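Local coordinates for glycine cleavage system H protein (Mycobacterium tuberculosis, PDB 3IFT), which probably carries the methylamine group of glycine from the P protein to the T protein of the glycine cleavage system on a covalently bound lipoyl cofactor, at residues 17-25 and 34-42. Residues are numbered along the deposited sequence; the frame is centred on the assembly and turned at random.
Sequences HYTAEHEWI and RVGITDYAQ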
loop_
_atom_site.group_PDB
_atom_site.type_symbol
_atom_site.label_atom_id
_atom_site.label_comp_id
_atom_site.label_asym_id
_atom_site.label_seq_id
_atom_site.Cartn_x
_atom_site.Cartn_y
_atom_site.Cartn_z
ATOM N N HIS A 17 -5.400 -7.516 -2.015
ATOM C CA HIS A 17 -4.213 -8.305 -1.863
ATOM C C HIS A 17 -3.306 -7.561 -0.959
ATOM O O HIS A 17 -3.489 -6.366 -0.723
ATOM C CB HIS A 17 -3.521 -8.542 -3.188
ATOM C CG HIS A 17 -4.235 -9.522 -4.073
ATOM N ND1 HIS A 17 -5.150 -9.128 -5.029
ATOM C CD2 HIS A 17 -4.159 -10.874 -4.158
ATOM C CE1 HIS A 17 -5.595 -10.194 -5.676
ATOM N NE2 HIS A 17 -5.012 -11.266 -5.167
ATOM N N TYR A 18 -2.329 -8.299 -0.446
ATOM C CA TYR A 18 -1.445 -7.810 0.569
ATOM C C TYR A 18 -0.054 -8.232 0.332
ATOM O O TYR A 18 0.223 -9.218 -0.370
ATOM C CB TYR A 18 -1.867 -8.314 1.931
ATOM C CG TYR A 18 -3.237 -7.885 2.261
ATOM C CD1 TYR A 18 -3.454 -6.708 2.931
ATOM C CD2 TYR A 18 -4.331 -8.604 1.808
ATOM C CE1 TYR A 18 -4.737 -6.273 3.205
ATOM C CE2 TYR A 18 -5.600 -8.190 2.066
ATOM C CZ TYR A 18 -5.818 -7.026 2.773
ATOM O OH TYR A 18 -7.108 -6.596 3.067
ATOM N N THR A 19 0.847 -7.467 0.935
ATOM C CA THR A 19 2.198 -7.929 1.077
ATOM C C THR A 19 2.422 -8.250 2.535
ATOM O O THR A 19 1.738 -7.718 3.431
ATOM C CB THR A 19 3.192 -6.862 0.625
ATOM O OG1 THR A 19 3.169 -5.786 1.548
ATOM C CG2 THR A 19 2.864 -6.346 -0.783
ATOM N N ALA A 20 3.418 -9.084 2.772
ATOM C CA ALA A 20 3.889 -9.414 4.115
ATOM C C ALA A 20 4.325 -8.175 4.884
ATOM O O ALA A 20 4.356 -8.174 6.102
ATOM C CB ALA A 20 5.071 -10.403 4.030
ATOM N N GLU A 21 4.649 -7.120 4.171
ATOM C CA GLU A 21 5.156 -5.919 4.801
ATOM C C GLU A 21 3.990 -4.968 5.032
ATOM O O GLU A 21 4.216 -3.801 5.255
ATOM C CB GLU A 21 6.220 -5.247 3.967
ATOM C CG GLU A 21 7.508 -6.049 3.851
ATOM C CD GLU A 21 7.351 -7.212 2.923
ATOM O OE1 GLU A 21 6.798 -6.980 1.850
ATOM O OE2 GLU A 21 7.738 -8.349 3.277
ATOM N N HIS A 22 2.758 -5.486 4.925
ATOM C CA HIS A 22 1.554 -4.797 5.406
ATOM C C HIS A 22 1.094 -3.702 4.495
ATOM O O HIS A 22 0.573 -2.671 4.929
ATOM C CB HIS A 22 1.744 -4.257 6.830
ATOM C CG HIS A 22 2.421 -5.239 7.735
ATOM N ND1 HIS A 22 1.806 -6.392 8.165
ATOM C CD2 HIS A 22 3.677 -5.272 8.234
ATOM C CE1 HIS A 22 2.649 -7.089 8.903
ATOM N NE2 HIS A 22 3.796 -6.440 8.953
ATOM N N GLU A 23 1.252 -3.950 3.211
ATOM C CA GLU A 23 0.635 -3.114 2.230
ATOM C C GLU A 23 -0.518 -3.845 1.653
ATOM O O GLU A 23 -0.546 -5.069 1.649
ATOM C CB GLU A 23 1.618 -2.700 1.173
ATOM C CG GLU A 23 2.569 -1.678 1.768
ATOM C CD GLU A 23 3.707 -1.287 0.868
ATOM O OE1 GLU A 23 3.522 -1.292 -0.367
ATOM O OE2 GLU A 23 4.787 -0.971 1.410
ATOM N N TRP A 24 -1.491 -3.082 1.192
ATOM C CA TRP A 24 -2.605 -3.679 0.500
ATOM C C TRP A 24 -2.584 -3.162 -0.906
ATOM O O TRP A 24 -2.013 -2.115 -1.192
ATOM C CB TRP A 24 -3.946 -3.415 1.185
ATOM C CG TRP A 24 -4.263 -1.989 1.418
ATOM C CD1 TRP A 24 -3.988 -1.278 2.546
ATOM C CD2 TRP A 24 -4.887 -1.072 0.507
ATOM N NE1 TRP A 24 -4.443 0.029 2.411
ATOM C CE2 TRP A 24 -4.992 0.186 1.175
ATOM C CE3 TRP A 24 -5.362 -1.176 -0.795
ATOM C CZ2 TRP A 24 -5.528 1.334 0.556
ATOM C CZ3 TRP A 24 -5.920 -0.063 -1.384
ATOM C CH2 TRP A 24 -5.983 1.186 -0.713
ATOM N N ILE A 25 -3.226 -3.924 -1.767
ATOM C CA ILE A 25 -3.223 -3.678 -3.199
ATOM C C ILE A 25 -4.632 -3.940 -3.630
ATOM O O ILE A 25 -5.160 -5.052 -3.428
ATOM C CB ILE A 25 -2.262 -4.621 -3.937
ATOM C CG1 ILE A 25 -0.846 -4.416 -3.414
ATOM C CG2 ILE A 25 -2.316 -4.356 -5.472
ATOM C CD1 ILE A 25 -0.402 -5.424 -2.373
ATOM N N ARG A 34 -4.311 0.303 -6.591
ATOM C CA ARG A 34 -4.158 1.264 -5.551
ATOM C C ARG A 34 -3.496 0.561 -4.375
ATOM O O ARG A 34 -3.733 -0.613 -4.129
ATOM C CB ARG A 34 -5.499 1.826 -5.166
ATOM C CG ARG A 34 -5.380 2.847 -4.067
ATOM C CD ARG A 34 -6.509 3.834 -4.163
ATOM N NE ARG A 34 -6.336 4.717 -5.303
ATOM C CZ ARG A 34 -7.067 5.814 -5.507
ATOM N NH1 ARG A 34 -7.993 6.158 -4.632
ATOM N NH2 ARG A 34 -6.837 6.581 -6.561
ATOM N N VAL A 35 -2.676 1.302 -3.653
ATOM C CA VAL A 35 -1.875 0.785 -2.594
ATOM C C VAL A 35 -1.959 1.645 -1.345
ATOM O O VAL A 35 -1.928 2.881 -1.396
ATOM C CB VAL A 35 -0.408 0.705 -3.077
ATOM C CG1 VAL A 35 0.479 0.117 -2.051
ATOM C CG2 VAL A 35 -0.328 -0.113 -4.400
ATOM N N GLY A 36 -2.042 0.971 -0.203
ATOM C CA GLY A 36 -1.948 1.617 1.085
ATOM C C GLY A 36 -1.335 0.656 2.059
ATOM O O GLY A 36 -0.805 -0.415 1.696
ATOM N N ILE A 37 -1.375 1.053 3.317
ATOM C CA ILE A 37 -0.946 0.168 4.378
ATOM C C ILE A 37 -2.158 -0.356 5.087
ATOM O O ILE A 37 -3.229 0.257 5.096
ATOM C CB ILE A 37 0.025 0.823 5.383
ATOM C CG1 ILE A 37 -0.583 2.082 6.030
ATOM C CG2 ILE A 37 1.359 1.124 4.711
ATOM C CD1 ILE A 37 0.226 2.532 7.217
ATOM N N THR A 38 -2.003 -1.527 5.668
ATOM C CA THR A 38 -3.137 -2.191 6.277
ATOM C C THR A 38 -3.555 -1.507 7.585
ATOM O O THR A 38 -2.842 -0.703 8.137
ATOM C CB THR A 38 -2.779 -3.656 6.491
ATOM O OG1 THR A 38 -1.716 -3.734 7.430
ATOM C CG2 THR A 38 -2.322 -4.254 5.123
ATOM N N ASP A 39 -4.728 -1.846 8.064
ATOM C CA ASP A 39 -5.163 -1.492 9.397
ATOM C C ASP A 39 -4.176 -1.870 10.471
ATOM O O ASP A 39 -3.869 -1.082 11.349
ATOM C CB ASP A 39 -6.479 -2.155 9.657
ATOM C CG ASP A 39 -7.124 -1.705 10.931
ATOM O OD1 ASP A 39 -6.816 -0.601 11.398
ATOM O OD2 ASP A 39 -7.966 -2.474 11.445
ATOM N N TYR A 40 -3.643 -3.080 10.376
ATOM C CA TYR A 40 -2.635 -3.541 11.296
ATOM C C TYR A 40 -1.404 -2.647 11.252
ATOM O O TYR A 40 -0.912 -2.264 12.277
ATOM C CB TYR A 40 -2.239 -4.961 10.921
ATOM C CG TYR A 40 -0.982 -5.435 11.572
ATOM C CD1 TYR A 40 -1.037 -6.102 12.799
ATOM C CD2 TYR A 40 0.250 -5.244 10.983
ATOM C CE1 TYR A 40 0.090 -6.560 13.407
ATOM C CE2 TYR A 40 1.404 -5.684 11.601
ATOM C CZ TYR A 40 1.310 -6.382 12.804
ATOM O OH TYR A 40 2.426 -6.870 13.458
ATOM N N ALA A 41 -0.940 -2.292 10.046
ATOM C CA ALA A 41 0.247 -1.473 9.883
ATOM C C ALA A 41 0.049 -0.081 10.481
ATOM O O ALA A 41 0.902 0.415 11.211
ATOM C CB ALA A 41 0.637 -1.357 8.424
ATOM N N GLN A 42 -1.065 0.552 10.176
ATOM C CA GLN A 42 -1.289 1.902 10.651
ATOM C C GLN A 42 -1.366 1.905 12.198
ATOM O O GLN A 42 -0.779 2.761 12.886
ATOM C CB GLN A 42 -2.525 2.522 9.979
ATOM C CG GLN A 42 -3.879 1.958 10.357
ATOM C CD GLN A 42 -4.303 2.344 11.757
ATOM O OE1 GLN A 42 -3.806 3.315 12.322
ATOM N NE2 GLN A 42 -5.200 1.563 12.337
#
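The indole of Trp24 lies flat across the backbone of Gly36 on the neighbouring strand, with Gly36 N 3.3 Å above the ring plane. Gly36 CA makes a CH-pi contact with the five-membered ring, 3.6 Å from its centroid. A chi1 of 55° sets CG between the backbone N and the carbonyl carbon and swings the ring over the adjoining strand, where its far rim (CH2) meets Arg34 CG at 3.8 Å. The pyrrole edge faces Ile37 O and Thr38 N, while NE1 donates to Pro104 O. The same two residues, Trp24 and Gly36, form an antiparallel hydrogen-bonded pair, Trp24 N to Gly36 O and Gly36 N to Trp24 O.

Past the paired strands the chain turns into helix 39-45, and His22 bridges to its first turn. Thr38 N donates to His22 O at 2.9 Å, and Thr38 OG1 caps the helix by accepting from Ala41 N. Thr38 CG2 touches the edge of the Tyr18 ring at CD1, 3.5 Å away. The imidazole of His22 has Tyr40 CE2 over one face and Ala20 O over the other; the His22 and Tyr40 rings meet obliquely, their planes 38° apart. Tyr136 OH, from helix 133-139, hydrogen-bonds both His22 ND1 and Thr38 OG1, tying the end of the type I turn Thr19 to His22 to the helix start.

The arrangement is an antiparallel beta hairpin, strands 23-29 and 32-37, running into an N-capped helix within the lipoyl-domain beta fold of H proteins; Tyr40 lies about 10 Å, side chain to side chain, from Lys73, the predicted site of lipoyl attachment, which carries no cofactor here.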